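Local coordinates for protein 2-keto-3-deoxygluconate kinase (Thermotoga maritima, PDB 2AFB) that probably catalyses the ATP-dependent phosphorylation of 2-keto-3-deoxygluconate to its 6-phosphate, acting as a carbohydrate kinase of the pfkB (ribokinase) family, at residues E231-I236 / V249-R254; R140-S145 / D161-A166; A318-H323 / E338-G343; D176-A181 / A290-A295. All coordinates share one frame; numbering follows the deposited sequence.

Interaction 1: residues E231-I236 / V249-R254; sequences EAYAKI and VGITLR
Helix 230-244 covers one face of the central sheet of a ribokinase-type α/β fold, and Tyr233 makes the contact by laying its ring over Leu253 and against Ile251 of strand 248-255. The Leu253 methyl CD2 sits over one ring face, 3.4 Å from the centroid and 17° off the normal, a CH-pi contact displaced somewhat toward the rim. The approach is short and perhaps strained, with Leu253 CD2 3.2 Å from Tyr233 CE1. With its CG anti to the carbonyl carbon, Leu253 brings CD2 up to the ring, and its branched end slides past the tyrosine in the opposite direction. Ile251 contributes its CG2 branch, 3.9 Å from Tyr233 CE1 and oblique to the ring. The two aliphatic residues suit this face because alternate strand positions point to the helix; Thr252 between them points away, to Phe294 of helix 290-304. Tyrosine adds a polar end to an otherwise apolar plug: a water 3.2 Å from Tyr233 OH donates to Thr252 O at 2.8 Å, linking the hydroxyl to the strand backbone. An alanine at Tyr233 is likely to leave the Leu253 methyl without its aromatic cover, to open a gap between helix and strand and to cost the bridging water one of its partners. Leu221 and Glu207 also touch the ring, while Ile210 of helix 207-214 packs on Ile251. Such apolar helix-on-sheet packing is typical of a β-α-β crossover, here the one leading from strand 202-205 through its helices to the parallel strand 248-255.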
loop_
_atom_site.group_PDB
_atom_site.type_symbol
_atom_site.label_atom_id
_atom_site.label_comp_id
_atom_site.label_asym_id
_atom_site.label_seq_id
_atom_site.Cartn_x
_atom_site.Cartn_y
_atom_site.Cartn_z
ATOM N N GLU A 231 11.202 -33.961 -33.268
ATOM C CA GLU A 231 10.760 -35.230 -33.861
ATOM C C GLU A 231 9.969 -36.072 -32.829
ATOM O O GLU A 231 8.951 -36.713 -33.155
ATOM C CB GLU A 231 11.936 -36.022 -34.479
ATOM C CG GLU A 231 11.986 -36.084 -36.036
ATOM N N ALA A 232 10.439 -36.058 -31.586
ATOM C CA ALA A 232 9.807 -36.839 -30.517
ATOM C C ALA A 232 8.412 -36.316 -30.196
ATOM O O ALA A 232 7.467 -37.096 -30.094
ATOM C CB ALA A 232 10.684 -36.860 -29.269
ATOM N N TYR A 233 8.287 -34.992 -30.062
ATOM C CA TYR A 233 6.998 -34.366 -29.808
ATOM C C TYR A 233 6.032 -34.566 -30.959
ATOM O O TYR A 233 4.841 -34.771 -30.743
ATOM C CB TYR A 233 7.147 -32.859 -29.462
ATOM C CG TYR A 233 7.433 -32.600 -27.982
ATOM C CD1 TYR A 233 6.404 -32.570 -27.043
ATOM C CD2 TYR A 233 8.738 -32.395 -27.523
ATOM C CE1 TYR A 233 6.664 -32.341 -25.712
ATOM C CE2 TYR A 233 8.999 -32.181 -26.179
ATOM C CZ TYR A 233 7.955 -32.155 -25.288
ATOM O OH TYR A 233 8.227 -31.923 -23.970
ATOM N N ALA A 234 6.549 -34.537 -32.181
ATOM C CA ALA A 234 5.740 -34.839 -33.351
ATOM C C ALA A 234 5.213 -36.264 -33.307
ATOM O O ALA A 234 4.041 -36.486 -33.600
ATOM C CB ALA A 234 6.519 -34.612 -34.622
ATOM N N LYS A 235 6.080 -37.201 -32.930
ATOM C CA LYS A 235 5.721 -38.628 -32.804
ATOM C C LYS A 235 4.657 -38.892 -31.705
ATOM O O LYS A 235 3.715 -39.681 -31.909
ATOM C CB LYS A 235 7.001 -39.437 -32.539
ATOM C CG LYS A 235 6.879 -40.957 -32.457
ATOM C CD LYS A 235 8.318 -41.560 -32.520
ATOM C CE LYS A 235 8.469 -42.908 -31.785
ATOM N NZ LYS A 235 7.969 -44.043 -32.562
ATOM N N ILE A 236 4.795 -38.239 -30.561
ATOM C CA ILE A 236 3.804 -38.380 -29.486
ATOM C C ILE A 236 2.421 -37.918 -30.000
ATOM O O ILE A 236 1.403 -38.545 -29.726
ATOM C CB ILE A 236 4.213 -37.594 -28.243
ATOM C CG2 ILE A 236 3.215 -37.746 -27.137
ATOM N N VAL A 249 -3.951 -31.344 -31.835
ATOM C CA VAL A 249 -3.226 -31.513 -30.606
ATOM C C VAL A 249 -2.351 -30.302 -30.424
ATOM O O VAL A 249 -1.527 -30.010 -31.270
ATOM C CB VAL A 249 -2.336 -32.787 -30.621
ATOM C CG1 VAL A 249 -1.655 -32.979 -29.288
ATOM C CG2 VAL A 249 -3.187 -34.038 -30.954
ATOM N N GLY A 250 -2.535 -29.624 -29.295
ATOM C CA GLY A 250 -1.696 -28.484 -28.877
ATOM C C GLY A 250 -0.936 -28.874 -27.634
ATOM O O GLY A 250 -1.536 -29.348 -26.677
ATOM N N ILE A 251 0.384 -28.683 -27.655
ATOM C CA ILE A 251 1.255 -29.115 -26.581
ATOM C C ILE A 251 2.195 -28.002 -26.206
ATOM O O ILE A 251 2.837 -27.401 -27.080
ATOM C CB ILE A 251 2.124 -30.355 -26.970
ATOM C CG1 ILE A 251 1.281 -31.611 -27.078
ATOM C CG2 ILE A 251 3.184 -30.615 -25.935
ATOM C CD1 ILE A 251 1.992 -32.745 -27.790
ATOM N N THR A 252 2.282 -27.753 -24.905
ATOM C CA THR A 252 3.102 -26.675 -24.359
ATOM C C THR A 252 4.479 -27.234 -24.022
ATOM O O THR A 252 4.621 -28.369 -23.617
ATOM C CB THR A 252 2.491 -26.043 -23.123
ATOM O OG1 THR A 252 2.201 -27.048 -22.138
ATOM C CG2 THR A 252 1.215 -25.315 -23.443
ATOM N N LEU A 253 5.491 -26.393 -24.171
ATOM C CA LEU A 253 6.883 -26.793 -23.953
ATOM C C LEU A 253 7.630 -25.742 -23.053
ATOM O O LEU A 253 8.212 -24.775 -23.530
ATOM C CB LEU A 253 7.549 -26.972 -25.299
ATOM C CG LEU A 253 6.744 -27.677 -26.453
ATOM C CD1 LEU A 253 7.252 -27.313 -27.857
ATOM C CD2 LEU A 253 6.812 -29.156 -26.299
ATOM N N ARG A 254 7.597 -25.986 -21.751
ATOM C CA ARG A 254 8.223 -25.131 -20.755
ATOM C C ARG A 254 9.566 -25.689 -20.383
ATOM O O ARG A 254 9.662 -26.871 -20.063
ATOM C CB ARG A 254 7.387 -25.123 -19.495
ATOM C CG ARG A 254 7.882 -24.145 -18.466
ATOM C CD ARG A 254 7.009 -24.152 -17.208
ATOM N NE ARG A 254 5.677 -23.551 -17.377
ATOM C CZ ARG A 254 5.395 -22.240 -17.540
ATOM N NH1 ARG A 254 6.357 -21.298 -17.641
ATOM N NH2 ARG A 254 4.114 -21.860 -17.628
HETATM O O HOH W 1 5.648 -30.728 -22.612
#

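Interaction 2: residues R140-S145 / D161-A166; sequences RWFHFS and DALKVA
Ser174 OG is gripped by both Trp141 NE1 and His143 ND1 on one side of strand 139-145, while on the other side Phe142 and Phe144 of the same strand meet Ala162 and Leu163 of helix 155-169. Strand alternation thus gives the polar-edged rings to one face and the plain phenyl rings to the helix. The helix segment runs nearly antiparallel to the strand, at 156°, with their axes 10.1 Å apart at closest approach. Phe142 spans part of that gap by holding CG anti to its backbone N (chi1 -179°), which carries CZ to 3.8 Å from Ala162 CB. The small methyl of alanine lets the end of the ring come close. Leu163 starts off to one side, but its end comes in: its CD2 methyl lies at the edge of the Phe142 ring, near the ring plane, 4.2 Å from Phe142 CE2. The same methyl is 3.7 Å from Phe144 CE1, and the other, Leu163 CD1, is 4.2 Å from Phe144 CZ. One forked side chain therefore serves both rings, crossing each at about a right angle. Phe144 places CG between its backbone N and carbonyl carbon (chi1 68°), a conformation that tucks its ring beside the leucine. Trp132 of helix 132-135 packs on Ala162, and Val173, on the second strand of this β-α-β unit, touches Leu163. All four touching residues are buried and their contacts are purely apolar, so shape fit and exclusion of water, not directional bonding, join helix and strand at this contact.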
loop_
_atom_site.group_PDB
_atom_site.type_symbol
_atom_site.label_atom_id
_atom_site.label_comp_id
_atom_site.label_asym_id
_atom_site.label_seq_id
_atom_site.Cartn_x
_atom_site.Cartn_y
_atom_site.Cartn_z
ATOM N N ARG A 140 -20.623 -22.846 -30.149
ATOM C CA ARG A 140 -19.704 -23.304 -31.196
ATOM C C ARG A 140 -18.595 -24.146 -30.567
ATOM O O ARG A 140 -17.879 -24.872 -31.266
ATOM C CB ARG A 140 -19.061 -22.123 -31.921
ATOM C CG ARG A 140 -19.995 -20.956 -32.208
ATOM C CD ARG A 140 -20.555 -20.968 -33.599
ATOM N NE ARG A 140 -19.721 -20.243 -34.570
ATOM C CZ ARG A 140 -20.070 -19.142 -35.262
ATOM N NH1 ARG A 140 -21.248 -18.521 -35.107
ATOM N NH2 ARG A 140 -19.209 -18.643 -36.135
ATOM N N TRP A 141 -18.466 -24.057 -29.241
ATOM C CA TRP A 141 -17.324 -24.653 -28.537
ATOM C C TRP A 141 -17.599 -24.866 -27.068
ATOM O O TRP A 141 -18.276 -24.064 -26.458
ATOM C CB TRP A 141 -16.083 -23.761 -28.650
ATOM C CG TRP A 141 -14.798 -24.495 -28.524
ATOM C CD1 TRP A 141 -14.233 -24.964 -27.371
ATOM C CD2 TRP A 141 -13.879 -24.839 -29.582
ATOM N NE1 TRP A 141 -13.037 -25.570 -27.640
ATOM C CE2 TRP A 141 -12.778 -25.479 -28.985
ATOM C CE3 TRP A 141 -13.837 -24.573 -30.943
ATOM C CZ2 TRP A 141 -11.674 -25.914 -29.718
ATOM C CZ3 TRP A 141 -12.750 -25.051 -31.700
ATOM C CH2 TRP A 141 -11.696 -25.714 -31.084
ATOM N N PHE A 142 -17.072 -25.995 -26.563
ATOM C CA PHE A 142 -17.078 -26.391 -25.158
ATOM C C PHE A 142 -15.690 -26.885 -24.716
ATOM O O PHE A 142 -15.058 -27.745 -25.350
ATOM C CB PHE A 142 -18.093 -27.484 -24.897
ATOM C CG PHE A 142 -18.149 -27.902 -23.478
ATOM C CD1 PHE A 142 -18.640 -27.058 -22.527
ATOM C CD2 PHE A 142 -17.650 -29.136 -23.077
ATOM C CE1 PHE A 142 -18.683 -27.456 -21.200
ATOM C CE2 PHE A 142 -17.679 -29.520 -21.734
ATOM C CZ PHE A 142 -18.214 -28.702 -20.816
ATOM N N HIS A 143 -15.236 -26.303 -23.632
ATOM C CA HIS A 143 -13.918 -26.565 -23.063
ATOM C C HIS A 143 -13.977 -27.004 -21.592
ATOM O O HIS A 143 -14.697 -26.397 -20.809
ATOM C CB HIS A 143 -13.011 -25.326 -23.195
ATOM C CG HIS A 143 -11.656 -25.552 -22.631
ATOM N ND1 HIS A 143 -10.722 -26.339 -23.264
ATOM C CD2 HIS A 143 -11.114 -25.189 -21.442
ATOM C CE1 HIS A 143 -9.635 -26.398 -22.514
ATOM N NE2 HIS A 143 -9.864 -25.737 -21.387
ATOM N N PHE A 144 -13.213 -28.056 -21.234
ATOM C CA PHE A 144 -13.055 -28.506 -19.834
ATOM C C PHE A 144 -11.621 -28.915 -19.625
ATOM O O PHE A 144 -10.868 -29.046 -20.611
ATOM C CB PHE A 144 -14.018 -29.668 -19.422
ATOM C CG PHE A 144 -13.744 -31.010 -20.104
ATOM C CD1 PHE A 144 -14.096 -31.226 -21.438
ATOM C CD2 PHE A 144 -13.165 -32.057 -19.398
ATOM C CE1 PHE A 144 -13.848 -32.454 -22.041
ATOM C CE2 PHE A 144 -12.904 -33.246 -19.979
ATOM C CZ PHE A 144 -13.240 -33.455 -21.309
ATOM N N SER A 145 -11.222 -29.054 -18.344
ATOM C CA SER A 145 -9.907 -29.590 -18.026
ATOM C C SER A 145 -9.952 -30.752 -17.030
ATOM O O SER A 145 -10.932 -30.913 -16.285
ATOM C CB SER A 145 -8.999 -28.499 -17.504
ATOM O OG SER A 145 -8.987 -28.514 -16.099
ATOM N N ASP A 161 -22.607 -35.512 -18.556
ATOM C CA ASP A 161 -23.875 -34.872 -18.973
ATOM C C ASP A 161 -23.583 -33.818 -20.022
ATOM O O ASP A 161 -24.207 -33.803 -21.074
ATOM C CB ASP A 161 -24.603 -34.165 -17.823
ATOM C CG ASP A 161 -25.259 -35.124 -16.826
ATOM O OD1 ASP A 161 -25.510 -36.297 -17.170
ATOM O OD2 ASP A 161 -25.512 -34.697 -15.673
ATOM N N ALA A 162 -22.645 -32.921 -19.723
ATOM C CA ALA A 162 -22.292 -31.839 -20.669
ATOM C C ALA A 162 -21.785 -32.377 -22.008
ATOM O O ALA A 162 -22.093 -31.847 -23.078
ATOM C CB ALA A 162 -21.215 -30.885 -20.057
ATOM N N LEU A 163 -21.008 -33.434 -21.950
ATOM C CA LEU A 163 -20.333 -33.919 -23.147
ATOM C C LEU A 163 -21.309 -34.668 -24.071
ATOM O O LEU A 163 -21.182 -34.657 -25.296
ATOM C CB LEU A 163 -19.192 -34.832 -22.737
ATOM C CG LEU A 163 -17.970 -34.180 -22.134
ATOM C CD1 LEU A 163 -17.037 -35.228 -21.499
ATOM C CD2 LEU A 163 -17.259 -33.382 -23.207
ATOM N N LYS A 164 -22.274 -35.343 -23.470
ATOM C CA LYS A 164 -23.316 -35.992 -24.242
ATOM C C LYS A 164 -24.150 -34.965 -24.983
ATOM O O LYS A 164 -24.459 -35.156 -26.138
ATOM C CB LYS A 164 -24.211 -36.826 -23.348
ATOM C CG LYS A 164 -23.574 -38.143 -22.941
ATOM C CD LYS A 164 -24.570 -38.999 -22.194
ATOM C CE LYS A 164 -23.924 -40.186 -21.480
ATOM N NZ LYS A 164 -24.741 -40.561 -20.264
ATOM N N VAL A 165 -24.531 -33.879 -24.334
ATOM C CA VAL A 165 -25.234 -32.802 -25.051
ATOM C C VAL A 165 -24.384 -32.120 -26.132
ATOM O O VAL A 165 -24.848 -31.832 -27.232
ATOM C CB VAL A 165 -25.730 -31.741 -24.079
ATOM C CG1 VAL A 165 -26.392 -30.566 -24.839
ATOM C CG2 VAL A 165 -26.722 -32.388 -23.096
ATOM N N ALA A 166 -23.147 -31.821 -25.807
ATOM C CA ALA A 166 -22.237 -31.274 -26.788
ATOM C C ALA A 166 -22.245 -32.164 -28.011
ATOM O O ALA A 166 -22.329 -31.694 -29.115
ATOM C CB ALA A 166 -20.855 -31.214 -26.213
#

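Interaction 3: residues A318-H323 / E338-G343; sequences ASCLKH and EKLASG. With CA (calcium ion), chain G.
Leu340 and Leu321 reach toward each other tip to tip, joining helix 334-341 to helix 308-322. Leu340 holds its CG anti to the backbone N (chi1 180°), which sends the CD2 methyl forward to 3.7 Å from Leu321 CG. Leu321 takes the other common rotamer, CG beside its backbone N (chi1 -71°), so that its fork straddles the incoming methyl: both Leu321 CD1 and Leu321 CD2 lie 4.0 Å from Leu340 CD2. Cys320 SG, anti to its own backbone N, comes in beside them, 4.2 Å from Leu340 CD2; sulfur is soft and small enough for this apolar place. Tyr280 touches Cys320 and Leu340. Glu338 starts away from the contact and, extended beyond CG (chi2 177°), carries its carboxylate out to calcium, binding it through Glu338 OE1 at 2.6 Å and Glu338 OE2 at 2.5 Å. His8, of what is evidently the N-terminal purification tag, and a more distant water are further ligands, so the site is probably not physiological. Dispersion and burial hold the two helices here, and because Gln108 of the second subunit packs on Cys320, Leu321 and Leu340, the same apolar cluster also faces the subunit interface.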
loop_
_atom_site.group_PDB
_atom_site.type_symbol
_atom_site.label_atom_id
_atom_site.label_comp_id
_atom_site.label_asym_id
_atom_site.label_seq_id
_atom_site.Cartn_x
_atom_site.Cartn_y
_atom_site.Cartn_z
ATOM N N ALA A 318 0.617 -15.313 -27.139
ATOM C CA ALA A 318 -0.399 -14.994 -26.119
ATOM C C ALA A 318 -0.074 -15.537 -24.757
ATOM O O ALA A 318 -0.224 -14.846 -23.768
ATOM C CB ALA A 318 -1.782 -15.505 -26.542
ATOM N N SER A 319 0.372 -16.769 -24.722
ATOM C CA SER A 319 0.688 -17.441 -23.507
ATOM C C SER A 319 2.046 -16.988 -22.962
ATOM O O SER A 319 2.190 -16.868 -21.773
ATOM C CB SER A 319 0.583 -18.981 -23.670
ATOM O OG SER A 319 1.470 -19.476 -24.654
ATOM N N CYS A 320 2.992 -16.657 -23.826
ATOM C CA CYS A 320 4.178 -15.900 -23.409
ATOM C C CYS A 320 3.818 -14.597 -22.682
ATOM O O CYS A 320 4.307 -14.305 -21.593
ATOM C CB CYS A 320 5.072 -15.582 -24.615
ATOM S SG CYS A 320 6.471 -14.454 -24.261
ATOM N N LEU A 321 2.963 -13.808 -23.302
ATOM C CA LEU A 321 2.531 -12.529 -22.726
ATOM C C LEU A 321 1.814 -12.692 -21.394
ATOM O O LEU A 321 2.026 -11.890 -20.479
ATOM C CB LEU A 321 1.685 -11.727 -23.711
ATOM C CG LEU A 321 2.438 -11.129 -24.921
ATOM C CD1 LEU A 321 1.488 -10.705 -26.014
ATOM C CD2 LEU A 321 3.287 -9.928 -24.531
ATOM N N LYS A 322 1.007 -13.728 -21.235
ATOM C CA LYS A 322 0.363 -13.949 -19.944
ATOM C C LYS A 322 1.424 -13.970 -18.821
ATOM O O LYS A 322 1.186 -13.440 -17.753
ATOM C CB LYS A 322 -0.470 -15.265 -19.928
ATOM C CG LYS A 322 -1.120 -15.634 -18.583
ATOM C CD LYS A 322 -1.889 -14.482 -17.935
ATOM C CE LYS A 322 -1.992 -14.560 -16.403
ATOM N NZ LYS A 322 -0.741 -14.383 -15.568
ATOM N N HIS A 323 2.602 -14.530 -19.085
ATOM C CA HIS A 323 3.646 -14.656 -18.053
ATOM C C HIS A 323 4.018 -13.271 -17.483
ATOM O O HIS A 323 4.642 -13.194 -16.413
ATOM C CB HIS A 323 4.917 -15.272 -18.595
ATOM C CG HIS A 323 4.876 -16.754 -18.827
ATOM N ND1 HIS A 323 4.296 -17.330 -19.945
ATOM C CD2 HIS A 323 5.443 -17.765 -18.135
ATOM C CE1 HIS A 323 4.497 -18.634 -19.918
ATOM N NE2 HIS A 323 5.164 -18.931 -18.815
ATOM N N GLU A 338 -0.562 -10.325 -31.880
ATOM C CA GLU A 338 -0.043 -10.389 -33.240
ATOM C C GLU A 338 1.284 -9.685 -33.390
ATOM O O GLU A 338 2.144 -10.157 -34.122
ATOM C CB GLU A 338 -1.010 -9.754 -34.239
ATOM C CG GLU A 338 -2.218 -10.615 -34.525
ATOM C CD GLU A 338 -3.229 -9.951 -35.468
ATOM O OE1 GLU A 338 -3.153 -8.698 -35.685
ATOM O OE2 GLU A 338 -4.104 -10.708 -35.990
ATOM N N LYS A 339 1.437 -8.553 -32.705
ATOM C CA LYS A 339 2.660 -7.755 -32.744
ATOM C C LYS A 339 3.875 -8.578 -32.261
ATOM O O LYS A 339 4.971 -8.525 -32.833
ATOM C CB LYS A 339 2.486 -6.500 -31.869
ATOM C CG LYS A 339 3.679 -5.520 -31.871
ATOM C CD LYS A 339 3.961 -4.955 -33.262
ATOM C CE LYS A 339 5.270 -4.167 -33.298
ATOM N NZ LYS A 339 5.217 -3.028 -32.341
ATOM N N LEU A 340 3.670 -9.366 -31.218
ATOM C CA LEU A 340 4.730 -10.229 -30.707
ATOM C C LEU A 340 4.992 -11.372 -31.695
ATOM O O LEU A 340 6.105 -11.555 -32.142
ATOM C CB LEU A 340 4.358 -10.781 -29.332
ATOM C CG LEU A 340 5.418 -11.706 -28.732
ATOM C CD1 LEU A 340 6.763 -11.039 -28.658
ATOM C CD2 LEU A 340 4.947 -12.163 -27.392
ATOM N N ALA A 341 3.950 -12.117 -32.035
ATOM C CA ALA A 341 4.037 -13.210 -32.991
ATOM C C ALA A 341 4.729 -12.771 -34.275
ATOM O O ALA A 341 5.532 -13.506 -34.800
ATOM C CB ALA A 341 2.629 -13.813 -33.283
ATOM N N SER A 342 4.510 -11.550 -34.720
ATOM C CA SER A 342 5.088 -11.103 -35.966
ATOM C C SER A 342 6.606 -10.819 -35.913
ATOM O O SER A 342 7.172 -10.505 -36.937
ATOM C CB SER A 342 4.340 -9.866 -36.494
ATOM O OG SER A 342 4.863 -8.648 -35.957
ATOM N N GLY A 343 7.248 -10.918 -34.749
ATOM C CA GLY A 343 8.738 -10.907 -34.657
ATOM C C GLY A 343 9.393 -12.252 -34.303
ATOM O O GLY A 343 8.995 -13.336 -34.790
HETATM CA CA CA G . -5.366 -8.739 -36.984
HETATM O O HOH W 2 -5.409 -6.949 -39.231
#

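Interaction 4: residues D176-A181 / A290-A295; sequences DLNYRA and AGDSFA
Asp176 and Asp292 face each other through water: their facing oxygens, Asp176 OD2 and Asp292 OD1, are 4.4 Å apart, and one water donates to both, 3.0 Å from Asp176 OD2 and 2.9 Å from Asp292 OD1. A second water donates to Asp176 OD2 at 2.8 Å and to Gly291 O at 2.6 Å. A third accepts from Asn178 ND2 and donates to Asp292 OD1. In the next shell, Asp176 swings its carboxylate toward the helix with CG anti to the backbone N (chi1 -175°), and its OD1 receives a weak bond from Asn178 N. Asn178 adopts a left-handed backbone conformation, which asparagine tolerates well. Its OD1 takes weak bonds from both terminal nitrogens of Arg180, which may help to fix the amide's rotation. Arg180 is itself steadied by Tyr179 O, 3.2 Å from Arg180 NH1, lying in the guanidinium plane although the donor stands well above the carbonyl plane. Asp292 OD2 is bonded to Asn49 ND2. The helix begins within the Gly-Ala-Gly-Asp sequence characteristic of pfkB kinases, so this water-bridged contact probably belongs to the active-site region. Segment 176-181 leaves the end of strand 172-176, where the backbone of Asp176 pairs with that of Phe144. Helix 46-56 packs on Asn178 and Asp292, helix 207-214 on Asp176 and Tyr179, and helix 308-322 on Ser293 and Phe294.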
loop_
_atom_site.group_PDB
_atom_site.type_symbol
_atom_site.label_atom_id
_atom_site.label_comp_id
_atom_site.label_asym_id
_atom_site.label_seq_id
_atom_site.Cartn_x
_atom_site.Cartn_y
_atom_site.Cartn_z
ATOM N N ASP A 176 -8.104 -29.667 -21.877
ATOM C CA ASP A 176 -6.729 -29.561 -21.371
ATOM C C ASP A 176 -6.556 -30.592 -20.237
ATOM O O ASP A 176 -7.194 -30.484 -19.211
ATOM C CB ASP A 176 -6.459 -28.129 -20.845
ATOM C CG ASP A 176 -4.990 -27.900 -20.396
ATOM O OD1 ASP A 176 -4.251 -28.895 -20.104
ATOM O OD2 ASP A 176 -4.593 -26.697 -20.324
ATOM N N LEU A 177 -5.683 -31.575 -20.436
ATOM C CA LEU A 177 -5.579 -32.692 -19.537
ATOM C C LEU A 177 -5.220 -32.274 -18.114
ATOM O O LEU A 177 -5.741 -32.856 -17.170
ATOM C CB LEU A 177 -4.572 -33.726 -20.047
ATOM C CG LEU A 177 -4.847 -34.447 -21.364
ATOM C CD1 LEU A 177 -3.667 -35.414 -21.600
ATOM C CD2 LEU A 177 -6.140 -35.216 -21.312
ATOM N N ASN A 178 -4.366 -31.278 -17.950
ATOM C CA ASN A 178 -4.082 -30.733 -16.615
ATOM C C ASN A 178 -3.974 -31.770 -15.481
ATOM O O ASN A 178 -4.715 -31.688 -14.485
ATOM C CB ASN A 178 -5.184 -29.727 -16.228
ATOM C CG ASN A 178 -4.816 -28.296 -16.527
ATOM O OD1 ASN A 178 -3.638 -27.912 -16.538
ATOM N ND2 ASN A 178 -5.832 -27.489 -16.763
ATOM N N TYR A 179 -3.095 -32.753 -15.634
ATOM C CA TYR A 179 -2.887 -33.736 -14.577
ATOM C C TYR A 179 -2.302 -33.057 -13.340
ATOM O O TYR A 179 -1.314 -32.342 -13.431
ATOM C CB TYR A 179 -1.959 -34.896 -14.968
ATOM C CG TYR A 179 -1.772 -35.891 -13.826
ATOM C CD1 TYR A 179 -2.826 -36.688 -13.388
ATOM C CD2 TYR A 179 -0.557 -35.988 -13.136
ATOM C CE1 TYR A 179 -2.666 -37.590 -12.324
ATOM C CE2 TYR A 179 -0.401 -36.861 -12.062
ATOM C CZ TYR A 179 -1.454 -37.655 -11.656
ATOM O OH TYR A 179 -1.275 -38.531 -10.597
ATOM N N ARG A 180 -2.935 -33.311 -12.201
ATOM C CA ARG A 180 -2.433 -32.908 -10.881
ATOM C C ARG A 180 -2.415 -34.119 -9.954
ATOM O O ARG A 180 -3.453 -34.699 -9.630
ATOM C CB ARG A 180 -3.333 -31.844 -10.304
ATOM C CG ARG A 180 -3.465 -30.606 -11.205
ATOM C CD ARG A 180 -2.137 -29.861 -11.338
ATOM N NE ARG A 180 -2.297 -28.563 -11.970
ATOM C CZ ARG A 180 -2.218 -28.334 -13.276
ATOM N NH1 ARG A 180 -1.962 -29.306 -14.144
ATOM N NH2 ARG A 180 -2.420 -27.114 -13.720
ATOM N N ALA A 181 -1.217 -34.520 -9.578
ATOM C CA ALA A 181 -1.036 -35.582 -8.632
ATOM C C ALA A 181 -1.681 -35.273 -7.269
ATOM O O ALA A 181 -2.080 -36.188 -6.600
ATOM C CB ALA A 181 0.430 -35.868 -8.480
ATOM N N ALA A 290 -0.793 -19.311 -17.668
ATOM C CA ALA A 290 -0.103 -19.247 -18.975
ATOM C C ALA A 290 -0.568 -20.385 -19.899
ATOM O O ALA A 290 -0.940 -20.177 -21.071
ATOM C CB ALA A 290 1.404 -19.289 -18.769
ATOM N N GLY A 291 -0.616 -21.585 -19.337
ATOM C CA GLY A 291 -1.220 -22.732 -20.029
ATOM C C GLY A 291 -2.652 -22.494 -20.430
ATOM O O GLY A 291 -3.096 -22.973 -21.485
ATOM N N ASP A 292 -3.413 -21.762 -19.596
ATOM C CA ASP A 292 -4.825 -21.534 -19.929
ATOM C C ASP A 292 -4.968 -20.550 -21.051
ATOM O O ASP A 292 -5.878 -20.675 -21.822
ATOM C CB ASP A 292 -5.657 -21.115 -18.708
ATOM C CG ASP A 292 -5.385 -22.028 -17.497
ATOM O OD1 ASP A 292 -5.434 -23.269 -17.679
ATOM O OD2 ASP A 292 -5.108 -21.498 -16.396
ATOM N N SER A 293 -4.093 -19.552 -21.125
ATOM C CA SER A 293 -4.095 -18.638 -22.213
ATOM C C SER A 293 -3.662 -19.331 -23.516
ATOM O O SER A 293 -4.171 -18.998 -24.578
ATOM C CB SER A 293 -3.245 -17.407 -21.889
ATOM O OG SER A 293 -1.880 -17.748 -21.814
ATOM N N PHE A 294 -2.724 -20.277 -23.439
ATOM C CA PHE A 294 -2.407 -21.110 -24.612
ATOM C C PHE A 294 -3.691 -21.746 -25.146
ATOM O O PHE A 294 -3.989 -21.643 -26.298
ATOM C CB PHE A 294 -1.362 -22.189 -24.295
ATOM C CG PHE A 294 -1.186 -23.207 -25.416
ATOM C CD1 PHE A 294 -0.670 -22.833 -26.626
ATOM C CD2 PHE A 294 -1.588 -24.519 -25.250
ATOM C CE1 PHE A 294 -0.562 -23.755 -27.697
ATOM C CE2 PHE A 294 -1.475 -25.457 -26.287
ATOM C CZ PHE A 294 -0.947 -25.062 -27.512
ATOM N N ALA A 295 -4.405 -22.433 -24.267
ATOM C CA ALA A 295 -5.660 -23.109 -24.586
ATOM C C ALA A 295 -6.702 -22.182 -25.185
ATOM O O ALA A 295 -7.339 -22.535 -26.181
ATOM C CB ALA A 295 -6.239 -23.773 -23.338
HETATM O O HOH W 3 -2.516 -25.517 -21.793
HETATM O O HOH W 4 -6.968 -25.109 -19.319
HETATM O O HOH W 5 -4.276 -24.908 -16.186
#

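How the interactions relate
Interaction 4 lies nearest the middle of the chain, about 5 Å from its centre, and touches the other three. Phe294 of its helix packs on Gly250, Ile251 and Thr252 of interaction 1; its Asp176 and Asn178 pack against Ser145 of interaction 2; and its Ser293 meets Ser319 of interaction 3 on the next helix. Interactions 1 and 3 also meet, through a probable hydrogen bond between Arg254 NH1 and His323 NE2. Interactions 1 and 2 reach the same sheet with centres about 24 Å apart. Along the chain, interaction 2 closes first, interaction 1 is nested within the loop closed by interaction 4, and interaction 3 follows. Three largely apolar contacts thus lie farther out than the water-bridged one near the centre.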